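Long-range contacts in dipicolinate synthase subunit B (Bacillus halodurans, PDB 3LQK), which probably takes part, as the flavoprotein-like subunit B of dipicolinate synthase, in making the dipicolinic acid of bacterial spores: residues A[7-12]-A[37-42]; A[13-18]-A[90-95]; A[153-158]-A[169-174]. One frame throughout, in Å; residues are numbered along the deposited sequence. Where two conformers were deposited one is given.

Contact 1: A[7-12]-A[37-42]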
loop_
_atom_site.group_PDB
_atom_site.type_symbol
_atom_site.label_atom_id
_atom_site.label_comp_id
_atom_site.label_asym_id
_atom_site.label_seq_id
_atom_site.Cartn_x
_atom_site.Cartn_y
_atom_site.Cartn_z
ATOM N N GLY A 7 -16.443 -31.394 18.611
ATOM C CA GLY A 7 -17.436 -30.305 18.684
ATOM C C GLY A 7 -17.109 -29.104 17.813
ATOM O O GLY A 7 -17.867 -28.122 17.796
ATOM N N LYS A 8 -15.980 -29.129 17.116
ATOM C CA LYS A 8 -15.551 -27.940 16.383
ATOM C C LYS A 8 -15.906 -28.090 14.918
ATOM O O LYS A 8 -15.735 -29.169 14.331
ATOM C CB LYS A 8 -14.055 -27.709 16.498
ATOM C CG LYS A 8 -13.492 -27.675 17.950
ATOM C CD LYS A 8 -13.663 -26.297 18.581
ATOM C CE LYS A 8 -13.282 -26.324 20.055
ATOM N NZ LYS A 8 -13.857 -25.081 20.644
ATOM N N HIS A 9 -16.385 -26.977 14.373
ATOM C CA HIS A 9 -16.790 -26.908 12.984
ATOM C C HIS A 9 -15.708 -26.144 12.231
ATOM O O HIS A 9 -15.523 -24.977 12.408
ATOM C CB HIS A 9 -18.200 -26.288 12.848
ATOM C CG HIS A 9 -18.806 -26.469 11.489
ATOM N ND1 HIS A 9 -20.008 -25.901 11.130
ATOM C CD2 HIS A 9 -18.338 -27.110 10.385
ATOM C CE1 HIS A 9 -20.266 -26.202 9.870
ATOM N NE2 HIS A 9 -19.259 -26.923 9.393
ATOM N N VAL A 10 -14.943 -26.874 11.430
ATOM C CA VAL A 10 -13.813 -26.326 10.696
ATOM C C VAL A 10 -14.137 -26.393 9.212
ATOM O O VAL A 10 -14.604 -27.416 8.702
ATOM C CB VAL A 10 -12.582 -27.167 10.938
ATOM C CG1 VAL A 10 -11.381 -26.668 10.101
ATOM C CG2 VAL A 10 -12.272 -27.249 12.447
ATOM N N GLY A 11 -13.987 -25.282 8.518
ATOM C CA GLY A 11 -14.148 -25.232 7.110
ATOM C C GLY A 11 -12.788 -25.496 6.499
ATOM O O GLY A 11 -11.763 -25.071 7.046
ATOM N N PHE A 12 -12.760 -26.172 5.360
ATOM C CA PHE A 12 -11.489 -26.556 4.681
ATOM C C PHE A 12 -11.643 -26.253 3.198
ATOM O O PHE A 12 -12.236 -27.004 2.429
ATOM C CB PHE A 12 -11.193 -28.034 4.929
ATOM C CG PHE A 12 -9.750 -28.412 4.808
ATOM C CD1 PHE A 12 -9.119 -29.048 5.852
ATOM C CD2 PHE A 12 -9.036 -28.187 3.624
ATOM C CE1 PHE A 12 -7.784 -29.427 5.751
ATOM C CE2 PHE A 12 -7.688 -28.527 3.515
ATOM C CZ PHE A 12 -7.067 -29.160 4.572
ATOM N N LYS A 37 -15.845 -31.492 12.889
ATOM C CA LYS A 37 -16.769 -31.520 11.781
ATOM C C LYS A 37 -16.216 -30.615 10.658
ATOM O O LYS A 37 -16.087 -29.410 10.839
ATOM C CB LYS A 37 -18.118 -30.985 12.240
ATOM C CG LYS A 37 -19.168 -31.062 11.127
ATOM C CD LYS A 37 -20.532 -30.314 11.446
ATOM C CE LYS A 37 -21.561 -31.152 12.205
ATOM N NZ LYS A 37 -22.851 -30.357 12.277
ATOM N N VAL A 38 -15.852 -31.230 9.533
ATOM C CA VAL A 38 -15.148 -30.543 8.479
ATOM C C VAL A 38 -16.051 -30.342 7.283
ATOM O O VAL A 38 -16.533 -31.319 6.662
ATOM C CB VAL A 38 -13.891 -31.270 8.058
ATOM C CG1 VAL A 38 -13.104 -30.424 7.066
ATOM C CG2 VAL A 38 -13.018 -31.629 9.356
ATOM N N THR A 39 -16.234 -29.064 6.944
ATOM C CA THR A 39 -16.931 -28.685 5.737
ATOM C C THR A 39 -15.978 -28.277 4.633
ATOM O O THR A 39 -15.260 -27.277 4.790
ATOM C CB THR A 39 -17.870 -27.542 6.018
ATOM O OG1 THR A 39 -18.833 -27.988 6.971
ATOM C CG2 THR A 39 -18.602 -27.062 4.703
ATOM N N PRO A 40 -15.970 -29.009 3.507
ATOM C CA PRO A 40 -15.114 -28.613 2.386
ATOM C C PRO A 40 -15.707 -27.455 1.572
ATOM O O PRO A 40 -16.944 -27.400 1.335
ATOM C CB PRO A 40 -15.006 -29.889 1.533
ATOM C CG PRO A 40 -15.762 -30.954 2.319
ATOM C CD PRO A 40 -16.720 -30.232 3.182
ATOM N N PHE A 41 -14.836 -26.535 1.198
ATOM C CA PHE A 41 -15.157 -25.422 0.302
ATOM C C PHE A 41 -14.260 -25.485 -0.941
ATOM O O PHE A 41 -13.061 -25.741 -0.823
ATOM C CB PHE A 41 -14.877 -24.089 0.977
ATOM C CG PHE A 41 -15.846 -23.704 2.056
ATOM C CD1 PHE A 41 -16.652 -22.610 1.907
ATOM C CD2 PHE A 41 -15.847 -24.364 3.266
ATOM C CE1 PHE A 41 -17.514 -22.211 2.921
ATOM C CE2 PHE A 41 -16.743 -24.013 4.267
ATOM C CZ PHE A 41 -17.579 -22.932 4.087
ATOM N N VAL A 42 -14.812 -25.258 -2.123
ATOM C CA VAL A 42 -14.046 -25.335 -3.370
ATOM C C VAL A 42 -14.378 -24.149 -4.264
ATOM O O VAL A 42 -15.284 -23.391 -3.971
ATOM C CB VAL A 42 -14.267 -26.655 -4.130
ATOM C CG1 VAL A 42 -13.657 -27.875 -3.365
ATOM C CG2 VAL A 42 -15.737 -26.850 -4.501
#
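The imidazole of H9 is met on one face by the side chain of K37 and at its edge by the hydroxyl of T39. CD of K37 stands 4.1 Å from the centroid of the H9 ring and only 12° off the ring normal, a CH-pi contact over the centre of the face. At the edge, in the ring plane, NE2 of H9 and OG1 of T39 form a nearly straight hydrogen bond of 2.7 Å, with an angle of 171°; either group could be the donor. The ring reaches this place because its CG lies anti to the backbone N (chi1 -167°), which brings the ring alongside K37 and NE2 up to T39. In this conformer, one of two, the ring is held at its edge by T39, while OD2 of D88, just before strand 89-95, accepts a hydrogen bond from H9 N.

The backbones run parallel in register, H9 beside K37 and F12 beside P40, as the two strands of a right-handed beta-alpha-beta unit of a Rossmann-like sheet, with helix 25-33 as the crossover. V10 bonds on both sides of its partner V38: V10 N reaches K37 O at 2.8 Å, and T39 N reaches V10 O at 2.9 Å.

On the face bearing V10, V38 and F12, CB of F12 packs against CG1 of V38 at 3.7 Å beneath helix 25-33. G11 lies on the H9 face, where CE2 of F41 comes to 4.0 Å from G11 CA; a side chain at G11 would crowd that ring, whose other neighbours include F81, edge-to-face.

Contact 2: A[13-18]-A[90-95]. With PO4 (phosphate ion), chain B.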
loop_
_atom_site.group_PDB
_atom_site.type_symbol
_atom_site.label_atom_id
_atom_site.label_comp_id
_atom_site.label_asym_id
_atom_site.label_seq_id
_atom_site.Cartn_x
_atom_site.Cartn_y
_atom_site.Cartn_z
ATOM N N GLY A 13 -11.151 -25.100 2.820
ATOM C CA GLY A 13 -11.130 -24.678 1.434
ATOM C C GLY A 13 -9.858 -24.977 0.692
ATOM O O GLY A 13 -8.741 -24.820 1.196
ATOM N N LEU A 14 -10.053 -25.409 -0.540
ATOM C CA LEU A 14 -9.003 -25.829 -1.453
ATOM C C LEU A 14 -8.974 -24.877 -2.605
ATOM O O LEU A 14 -10.022 -24.576 -3.248
ATOM C CB LEU A 14 -9.323 -27.228 -1.932
ATOM C CG LEU A 14 -9.622 -28.222 -0.787
ATOM C CD1 LEU A 14 -10.434 -29.449 -1.262
ATOM C CD2 LEU A 14 -8.310 -28.690 -0.214
ATOM N N THR A 15 -7.795 -24.368 -2.893
ATOM C CA THR A 15 -7.673 -23.545 -4.098
ATOM C C THR A 15 -6.669 -24.138 -5.108
ATOM O O THR A 15 -5.787 -24.880 -4.727
ATOM C CB THR A 15 -7.257 -22.079 -3.741
ATOM O OG1 THR A 15 -5.901 -22.050 -3.264
ATOM C CG2 THR A 15 -8.195 -21.448 -2.703
ATOM N N GLY A 16 -6.742 -23.707 -6.361
ATOM C CA GLY A 16 -5.700 -24.036 -7.349
ATOM C C GLY A 16 -6.035 -25.334 -8.071
ATOM O O GLY A 16 -7.167 -25.779 -7.988
ATOM N N SER A 17 -5.054 -25.965 -8.735
ATOM C CA SER A 17 -5.297 -27.241 -9.485
ATOM C C SER A 17 -5.711 -28.447 -8.590
ATOM O O SER A 17 -5.094 -28.711 -7.528
ATOM C CB SER A 17 -4.070 -27.632 -10.316
ATOM O OG SER A 17 -4.239 -28.932 -10.887
ATOM N N HIS A 18 -6.723 -29.187 -9.072
ATOM C CA HIS A 18 -7.289 -30.353 -8.360
ATOM C C HIS A 18 -6.201 -31.386 -7.989
ATOM O O HIS A 18 -6.372 -32.169 -7.062
ATOM C CB HIS A 18 -8.382 -31.113 -9.173
ATOM C CG HIS A 18 -9.497 -30.272 -9.760
ATOM N ND1 HIS A 18 -10.196 -30.667 -10.894
ATOM C CD2 HIS A 18 -10.040 -29.085 -9.381
ATOM C CE1 HIS A 18 -11.106 -29.756 -11.189
ATOM N NE2 HIS A 18 -11.029 -28.782 -10.292
HETATM N N MSE A 90 -11.743 -21.385 9.742
HETATM C CA MSE A 90 -11.706 -21.665 8.345
HETATM C C MSE A 90 -10.268 -21.875 7.952
HETATM O O MSE A 90 -9.415 -21.030 8.255
HETATM C CB MSE A 90 -12.289 -20.470 7.587
HETATM C CG MSE A 90 -12.208 -20.547 6.070
HETATM SE SE MSE A 90 -13.527 -21.725 5.300
HETATM C CE MSE A 90 -12.714 -21.902 3.586
ATOM N N VAL A 91 -9.993 -22.951 7.233
ATOM C CA VAL A 91 -8.668 -23.230 6.689
ATOM C C VAL A 91 -8.723 -23.022 5.190
ATOM O O VAL A 91 -9.704 -23.409 4.544
ATOM C CB VAL A 91 -8.296 -24.741 6.952
ATOM C CG1 VAL A 91 -6.892 -25.082 6.440
ATOM C CG2 VAL A 91 -8.386 -25.067 8.450
ATOM N N ILE A 92 -7.677 -22.428 4.609
ATOM C CA ILE A 92 -7.490 -22.384 3.168
ATOM C C ILE A 92 -6.141 -22.982 2.886
ATOM O O ILE A 92 -5.077 -22.393 3.210
ATOM C CB ILE A 92 -7.488 -20.970 2.598
ATOM C CG1 ILE A 92 -8.724 -20.144 3.056
ATOM C CG2 ILE A 92 -7.398 -20.981 1.047
ATOM C CD1 ILE A 92 -8.629 -18.678 2.569
ATOM N N ALA A 93 -6.173 -24.197 2.344
ATOM C CA ALA A 93 -4.968 -24.890 1.999
ATOM C C ALA A 93 -5.181 -25.903 0.886
ATOM O O ALA A 93 -6.084 -26.717 0.969
ATOM C CB ALA A 93 -4.359 -25.543 3.239
ATOM N N PRO A 94 -4.347 -25.862 -0.169
ATOM C CA PRO A 94 -3.309 -24.879 -0.458
ATOM C C PRO A 94 -3.939 -23.561 -0.797
ATOM O O PRO A 94 -5.118 -23.531 -1.310
ATOM C CB PRO A 94 -2.562 -25.483 -1.689
ATOM C CG PRO A 94 -3.531 -26.348 -2.324
ATOM C CD PRO A 94 -4.451 -26.870 -1.253
HETATM N N MSE A 95 -3.230 -22.473 -0.452
HETATM C CA MSE A 95 -3.656 -21.133 -0.929
HETATM C C MSE A 95 -2.701 -20.654 -1.997
HETATM O O MSE A 95 -1.528 -20.333 -1.710
HETATM C CB MSE A 95 -3.778 -20.114 0.205
HETATM C CG MSE A 95 -4.390 -18.751 -0.240
HETATM SE SE MSE A 95 -4.577 -17.533 1.270
HETATM C CE MSE A 95 -2.818 -17.249 1.633
HETATM P P PO4 B . -7.129 -20.011 -7.993
HETATM O O1 PO4 B . -5.789 -20.469 -8.556
HETATM O O2 PO4 B . -8.092 -19.612 -9.098
HETATM O O3 PO4 B . -7.830 -21.110 -7.207
HETATM O O4 PO4 B . -6.920 -18.812 -7.106
#
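T15 meets P94 through a hydroxyl and an amide that converge on one carbonyl. CB of T15 lies 3.6 Å from O3 of the bound phosphate, probably an ion from the crystallisation liquor, and from there the side chain divides. OG1 sits between the backbone N and the carbonyl carbon (chi1 69°), a placing that turns it to P94 O, to which it donates a short hydrogen bond of 2.6 Å. The C=O...OG1 angle is 127°, with the donor tilted 33° from the carbonyl plane. OG1 is also hydrogen-bonded to T96 N, just beyond the 90-95 segment. The other branch, CG2, crosses the side chain of I92 and touches its CG2 at 3.9 Å, beside V112 of helix 111-121.

The amide of T15 reaches the same acceptor at 3.2 Å from N to P94 O. Two donors from a single residue thus grip this buried oxygen, just after the cis peptide bond that precedes P94. Upstream, parallel strand pairing leads into this junction: G13 N binds V91 O at 2.8 Å, and A93 N binds G13 O at 2.9 Å. CE of the selenomethionine M90 covers G13 at 3.6 Å from its N, so that a side chain on G13 would collide with it. CD2 of L14 touches A93 O.

Beyond T15 the chain opens into a loop, and G16 N donates to phosphate O3 at 2.9 Å; S99 and N98 also bind the ion. An anion held where loops leave the C-terminal ends of neighbouring parallel strands is typical of Rossmann-like flavoproteins, and is consistent with a site for the phosphate of a flavin cofactor.

Contact 3: A[153-158]-A[169-174]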
loop_
_atom_site.group_PDB
_atom_site.type_symbol
_atom_site.label_atom_id
_atom_site.label_comp_id
_atom_site.label_asym_id
_atom_site.label_seq_id
_atom_site.Cartn_x
_atom_site.Cartn_y
_atom_site.Cartn_z
ATOM N N TYR A 153 -4.014 -16.468 10.459
ATOM C CA TYR A 153 -2.836 -17.202 10.904
ATOM C C TYR A 153 -2.307 -18.100 9.805
ATOM O O TYR A 153 -3.091 -18.527 8.936
ATOM C CB TYR A 153 -3.138 -18.052 12.163
ATOM C CG TYR A 153 -3.791 -17.246 13.275
ATOM C CD1 TYR A 153 -3.041 -16.568 14.225
ATOM C CD2 TYR A 153 -5.173 -17.129 13.335
ATOM C CE1 TYR A 153 -3.680 -15.780 15.225
ATOM C CE2 TYR A 153 -5.790 -16.342 14.284
ATOM C CZ TYR A 153 -5.060 -15.727 15.241
ATOM O OH TYR A 153 -5.752 -15.009 16.152
ATOM N N PHE A 154 -0.992 -18.328 9.832
ATOM C CA PHE A 154 -0.287 -19.076 8.787
ATOM C C PHE A 154 0.268 -20.424 9.267
ATOM O O PHE A 154 0.875 -20.509 10.353
ATOM C CB PHE A 154 0.857 -18.217 8.214
ATOM C CG PHE A 154 0.420 -17.200 7.187
ATOM C CD1 PHE A 154 -0.332 -16.098 7.550
ATOM C CD2 PHE A 154 0.733 -17.368 5.836
ATOM C CE1 PHE A 154 -0.746 -15.183 6.624
ATOM C CE2 PHE A 154 0.280 -16.455 4.876
ATOM C CZ PHE A 154 -0.427 -15.355 5.273
ATOM N N ILE A 155 -0.015 -21.492 8.508
ATOM C CA ILE A 155 0.621 -22.757 8.703
ATOM C C ILE A 155 2.110 -22.463 8.415
ATOM O O ILE A 155 2.440 -21.774 7.454
ATOM C CB ILE A 155 0.137 -23.817 7.731
ATOM C CG1 ILE A 155 -1.387 -24.063 7.840
ATOM C CG2 ILE A 155 0.940 -25.142 7.894
ATOM C CD1 ILE A 155 -1.936 -24.969 6.691
ATOM N N PRO A 156 3.001 -22.940 9.272
ATOM C CA PRO A 156 4.392 -22.609 9.114
ATOM C C PRO A 156 4.864 -22.922 7.721
ATOM O O PRO A 156 4.436 -23.937 7.114
ATOM C CB PRO A 156 5.077 -23.542 10.146
ATOM C CG PRO A 156 4.139 -23.570 11.229
ATOM C CD PRO A 156 2.746 -23.563 10.583
ATOM N N PHE A 157 5.737 -22.081 7.204
ATOM C CA PHE A 157 6.135 -22.166 5.796
ATOM C C PHE A 157 7.660 -21.828 5.580
ATOM O O PHE A 157 8.372 -21.341 6.485
ATOM C CB PHE A 157 5.239 -21.248 4.966
ATOM C CG PHE A 157 5.344 -19.758 5.363
ATOM C CD1 PHE A 157 6.355 -18.951 4.863
ATOM C CD2 PHE A 157 4.437 -19.195 6.225
ATOM C CE1 PHE A 157 6.455 -17.612 5.236
ATOM C CE2 PHE A 157 4.528 -17.845 6.553
ATOM C CZ PHE A 157 5.541 -17.076 6.076
ATOM N N GLY A 158 8.117 -22.018 4.357
ATOM C CA GLY A 158 9.524 -21.850 4.038
ATOM C C GLY A 158 9.733 -21.952 2.557
ATOM O O GLY A 158 8.787 -22.230 1.819
ATOM N N LEU A 169 7.362 -19.852 -1.679
ATOM C CA LEU A 169 7.103 -20.313 -0.318
ATOM C C LEU A 169 5.970 -21.319 -0.334
ATOM O O LEU A 169 5.002 -21.081 -1.044
ATOM C CB LEU A 169 6.736 -19.141 0.593
ATOM C CG LEU A 169 7.808 -18.080 0.857
ATOM C CD1 LEU A 169 7.249 -16.937 1.772
ATOM C CD2 LEU A 169 9.049 -18.770 1.467
ATOM N N VAL A 170 6.108 -22.410 0.449
ATOM C CA VAL A 170 5.099 -23.452 0.621
ATOM C C VAL A 170 5.028 -23.854 2.110
ATOM O O VAL A 170 6.073 -23.959 2.791
ATOM C CB VAL A 170 5.430 -24.697 -0.229
ATOM C CG1 VAL A 170 4.342 -25.861 -0.090
ATOM C CG2 VAL A 170 5.605 -24.284 -1.747
ATOM N N ALA A 171 3.811 -24.021 2.601
ATOM C CA ALA A 171 3.547 -24.437 3.981
ATOM C C ALA A 171 3.919 -25.907 4.196
ATOM O O ALA A 171 3.866 -26.709 3.280
ATOM C CB ALA A 171 2.028 -24.212 4.363
ATOM N N ARG A 172 4.282 -26.229 5.427
ATOM C CA ARG A 172 4.377 -27.567 5.906
ATOM C C ARG A 172 3.005 -27.984 6.329
ATOM O O ARG A 172 2.568 -27.671 7.453
ATOM C CB ARG A 172 5.306 -27.640 7.127
ATOM C CG ARG A 172 5.606 -29.065 7.593
ATOM C CD ARG A 172 6.528 -29.040 8.809
ATOM N NE ARG A 172 7.933 -28.728 8.477
ATOM C CZ ARG A 172 8.884 -28.445 9.386
ATOM N NH1 ARG A 172 10.147 -28.232 8.997
ATOM N NH2 ARG A 172 8.585 -28.382 10.689
HETATM N N MSE A 173 2.359 -28.750 5.462
HETATM C CA MSE A 173 0.956 -29.089 5.670
HETATM C C MSE A 173 0.745 -29.965 6.892
HETATM O O MSE A 173 -0.334 -29.913 7.494
HETATM C CB MSE A 173 0.387 -29.794 4.445
HETATM C CG MSE A 173 0.293 -28.886 3.165
HETATM SE SE MSE A 173 -0.579 -27.142 3.590
HETATM C CE MSE A 173 -0.294 -26.366 1.842
ATOM N N GLU A 174 1.755 -30.752 7.246
ATOM C CA GLU A 174 1.689 -31.533 8.497
ATOM C C GLU A 174 1.481 -30.723 9.743
ATOM O O GLU A 174 0.998 -31.281 10.743
ATOM C CB GLU A 174 2.991 -32.314 8.780
ATOM C CG GLU A 174 3.249 -33.376 7.832
ATOM C CD GLU A 174 4.614 -34.123 8.078
ATOM O OE1 GLU A 174 5.474 -33.676 8.910
ATOM O OE2 GLU A 174 4.815 -35.163 7.398
#
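I155 and A171 meet at the tightly packed end of this contact. CG2 of I155, anti to its own backbone N, lies against CB of A171 at 3.8 Å and also presses on the carbonyl O of R172. Its other branch ends in CD1, which reaches SE of the selenomethionine M173 at 4.0 Å, the two side chains crossing at about a right angle. L176 of helix 176-184 and V127 of the sheet add to the apolar surroundings of I155.

F157 extends the packing. Its CG occupies the position between the backbone N and the carbonyl carbon (chi1 61°), and I155 O lies in plane at the edge of the ring. Across the pair, CE1 of F157 is 3.6 Å from CD1 of L169, while CD2 of L169 covers the G158 carbonyl at 3.4 Å from its C atom. An alanine at L169 would remove both methyl branches, and is likely to leave the ring of F157 and the G158 carbonyl less well covered on that side and to weaken the packing on L193 of a second subunit.

The partly exposed side belongs to V170 and R172, which hold on mainly by backbone. R172 N gives P156 O a hydrogen bond of 2.9 Å, and V170 N gives G158 O one of 3.0 Å. The return bond from G158 N to V170 O is longer, 3.2 Å, with its donor 41° out of the carbonyl plane. The side chain of R172 bends at chi3 and runs outward to E195, whose O accepts a hydrogen bond from NH1.

Antiparallel pairing, with F157 opposite A171 as a non-hydrogen-bonded pair and G158 opposite V170 as a hydrogen-bonded one, makes this a beta hairpin that adds an antiparallel strand to the otherwise parallel sheet.

All three contacts are largely buried and belong to one sheet, but they use it differently. Contacts 1 and 2 share strand 9-13 and are joined by probable hydrogen bonds, V91 N to G11 O at 2.8 Å and L14 N to F41 O at 3.0 Å. Contact 1 is regular parallel pairing with a polar histidine-threonine link on one face. Contact 2, its centre about 4 Å from the centre of the chain, is the most central, and begins as strand pairing and passes into a loop beside a bound phosphate. Contact 3, antiparallel and mostly apolar, lies across the centre from contact 1 and alone borders other subunits. M173 and I155 connect it to A93 of contact 2.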